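IS607 family transposase IS1535 (Mycobacterium tuberculosis, PDB 6DGB) is an IS607-like serine recombinase, represented here by its C-terminal catalytic domain, that probably binds DNA and exchanges strands during transposition. Local coordinates at residues R63-E68 with Q88-V93. Numbering follows the deposited sequence.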
loop_
_atom_site.group_PDB
_atom_site.type_symbol
_atom_site.label_atom_id
_atom_site.label_comp_id
_atom_site.label_asym_id
_atom_site.label_seq_id
_atom_site.Cartn_x
_atom_site.Cartn_y
_atom_site.Cartn_z
ATOM N N ARG A 63 2.501 17.605 -10.274
ATOM C CA ARG A 63 3.165 16.792 -11.295
ATOM C C ARG A 63 4.352 16.036 -10.717
ATOM O O ARG A 63 4.607 14.916 -11.135
ATOM C CB ARG A 63 3.589 17.652 -12.501
ATOM C CG ARG A 63 3.730 16.865 -13.820
ATOM C CD ARG A 63 2.941 17.476 -14.959
ATOM N NE ARG A 63 1.522 17.508 -14.629
ATOM C CZ ARG A 63 0.601 16.707 -15.146
ATOM N NH1 ARG A 63 0.933 15.809 -16.065
ATOM N NH2 ARG A 63 -0.663 16.802 -14.756
ATOM N N VAL A 64 5.084 16.649 -9.780
ATOM C CA VAL A 64 6.251 16.045 -9.156
ATOM C C VAL A 64 6.046 16.031 -7.645
ATOM O O VAL A 64 5.740 17.054 -7.044
ATOM C CB VAL A 64 7.554 16.752 -9.632
ATOM C CG1 VAL A 64 8.725 16.535 -8.680
ATOM C CG2 VAL A 64 7.932 16.288 -11.026
ATOM N N ILE A 65 6.151 14.850 -7.058
ATOM C CA ILE A 65 5.997 14.631 -5.626
ATOM C C ILE A 65 7.330 14.104 -5.121
ATOM O O ILE A 65 7.730 12.972 -5.438
ATOM C CB ILE A 65 4.806 13.678 -5.307
ATOM C CG1 ILE A 65 3.465 14.283 -5.821
ATOM C CG2 ILE A 65 4.749 13.364 -3.795
ATOM C CD1 ILE A 65 2.383 13.404 -5.878
ATOM N N VAL A 66 8.015 14.932 -4.342
ATOM C CA VAL A 66 9.337 14.631 -3.811
ATOM C C VAL A 66 9.243 14.167 -2.348
ATOM O O VAL A 66 8.704 14.874 -1.485
ATOM C CB VAL A 66 10.335 15.825 -4.028
ATOM C CG1 VAL A 66 11.774 15.442 -3.693
ATOM C CG2 VAL A 66 10.256 16.371 -5.449
ATOM N N VAL A 67 9.782 12.963 -2.093
ATOM C CA VAL A 67 9.926 12.342 -0.764
ATOM C C VAL A 67 11.407 12.094 -0.412
ATOM O O VAL A 67 12.222 11.949 -1.325
ATOM C CB VAL A 67 9.112 11.038 -0.616
ATOM C CG1 VAL A 67 7.658 11.346 -0.327
ATOM C CG2 VAL A 67 9.286 10.115 -1.817
ATOM N N GLU A 68 11.744 11.966 0.884
ATOM C CA GLU A 68 13.125 11.681 1.259
ATOM C C GLU A 68 13.430 10.233 0.909
ATOM O O GLU A 68 14.354 9.985 0.140
ATOM C CB GLU A 68 13.401 11.986 2.730
ATOM C CG GLU A 68 14.866 11.797 3.089
ATOM C CD GLU A 68 15.242 11.966 4.546
ATOM O OE1 GLU A 68 14.541 11.401 5.417
ATOM O OE2 GLU A 68 16.299 12.584 4.812
ATOM N N GLN A 88 -1.006 9.755 -15.932
ATOM C CA GLN A 88 -1.387 11.157 -15.961
ATOM C C GLN A 88 -0.160 12.087 -16.093
ATOM O O GLN A 88 -0.282 13.290 -15.885
ATOM C CB GLN A 88 -2.242 11.511 -14.734
ATOM C CG GLN A 88 -3.200 12.665 -15.027
ATOM C CD GLN A 88 -3.906 13.271 -13.838
ATOM O OE1 GLN A 88 -3.630 12.960 -12.672
ATOM N NE2 GLN A 88 -4.847 14.165 -14.126
ATOM N N GLY A 89 0.992 11.514 -16.456
ATOM C CA GLY A 89 2.265 12.212 -16.643
ATOM C C GLY A 89 2.836 12.875 -15.401
ATOM O O GLY A 89 3.593 13.854 -15.490
ATOM N N ARG A 90 2.457 12.339 -14.232
ATOM C CA ARG A 90 2.884 12.788 -12.909
ATOM C C ARG A 90 3.838 11.727 -12.341
ATOM O O ARG A 90 3.715 10.535 -12.685
ATOM C CB ARG A 90 1.662 12.976 -11.985
ATOM C CG ARG A 90 0.623 13.984 -12.490
ATOM C CD ARG A 90 -0.671 13.889 -11.718
ATOM N NE ARG A 90 -0.496 14.283 -10.324
ATOM C CZ ARG A 90 -1.293 13.903 -9.331
ATOM N NH1 ARG A 90 -2.345 13.121 -9.572
ATOM N NH2 ARG A 90 -1.047 14.300 -8.087
ATOM N N ARG A 91 4.794 12.149 -11.487
ATOM C CA ARG A 91 5.773 11.214 -10.928
ATOM C C ARG A 91 6.208 11.503 -9.489
ATOM O O ARG A 91 6.061 12.615 -8.986
ATOM C CB ARG A 91 7.012 11.085 -11.846
ATOM C CG ARG A 91 7.855 12.334 -11.967
ATOM C CD ARG A 91 9.078 12.099 -12.829
ATOM N NE ARG A 91 9.895 13.309 -12.915
ATOM C CZ ARG A 91 9.683 14.290 -13.789
ATOM N NH1 ARG A 91 8.688 14.202 -14.672
ATOM N NH2 ARG A 91 10.459 15.365 -13.787
ATOM N N ILE A 92 6.764 10.462 -8.847
ATOM C CA ILE A 92 7.313 10.473 -7.496
ATOM C C ILE A 92 8.836 10.497 -7.607
ATOM O O ILE A 92 9.433 9.623 -8.253
ATOM C CB ILE A 92 6.799 9.249 -6.691
ATOM C CG1 ILE A 92 5.320 9.424 -6.339
ATOM C CG2 ILE A 92 7.635 8.999 -5.431
ATOM C CD1 ILE A 92 4.578 8.322 -6.474
ATOM N N VAL A 93 9.465 11.496 -6.969
ATOM C CA VAL A 93 10.924 11.589 -6.945
ATOM C C VAL A 93 11.401 11.190 -5.533
ATOM O O VAL A 93 10.767 11.567 -4.550
ATOM C CB VAL A 93 11.461 12.964 -7.432
ATOM C CG1 VAL A 93 12.979 12.965 -7.490
ATOM C CG2 VAL A 93 10.893 13.327 -8.797
#
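Strand 64-67 and strand 91-94, outermost in this chain's sheet, pair in parallel within a beta-alpha-beta unit connected by helix 78-86, with V64 beside R91, I65 beside I92 and V66 beside V93. I65 bonds to both R91 and V93: its N donates to R91 O (3.0 Å) and its O accepts V93 N (2.7 Å). R63 O receiving R91 N and V67 N reaching V93 O extend this ladder at its two ends.

Beta-branched valines and isoleucines suit these extended backbones and cover both faces. On one, V64 CG1 meets V93 CG2 at 3.9 Å, and V66 lies alongside V93, both packing against W27 of helix 14-30. At the solvent-exposed end of this face V64 CG2 sits over the centre of the R91 guanidinium, 3.8 Å above its plane; chi1 of 66° sets R91 CG between backbone N and carbonyl carbon, and the extended chain runs out alongside V64. The other face holds I65, which packs on helix 51-58, and V67 CG2, 4.1 Å from I92 CG2.

Just before strand 91-94, G89 closes helix 78-86 in a Schellman motif, glycine readily adopting the positive phi. R90 CG lies over the R63 guanidinium; R63 NH1 bonds weakly to Q88 O (2.8 Å), R63 NH2 to P60 O. Buried R90 has NE and NH1 satisfied by A62 O and L57 O. This is the parallel pairing of a beta-alpha-beta crossover in the resolvase-type catalytic domain of serine recombinases.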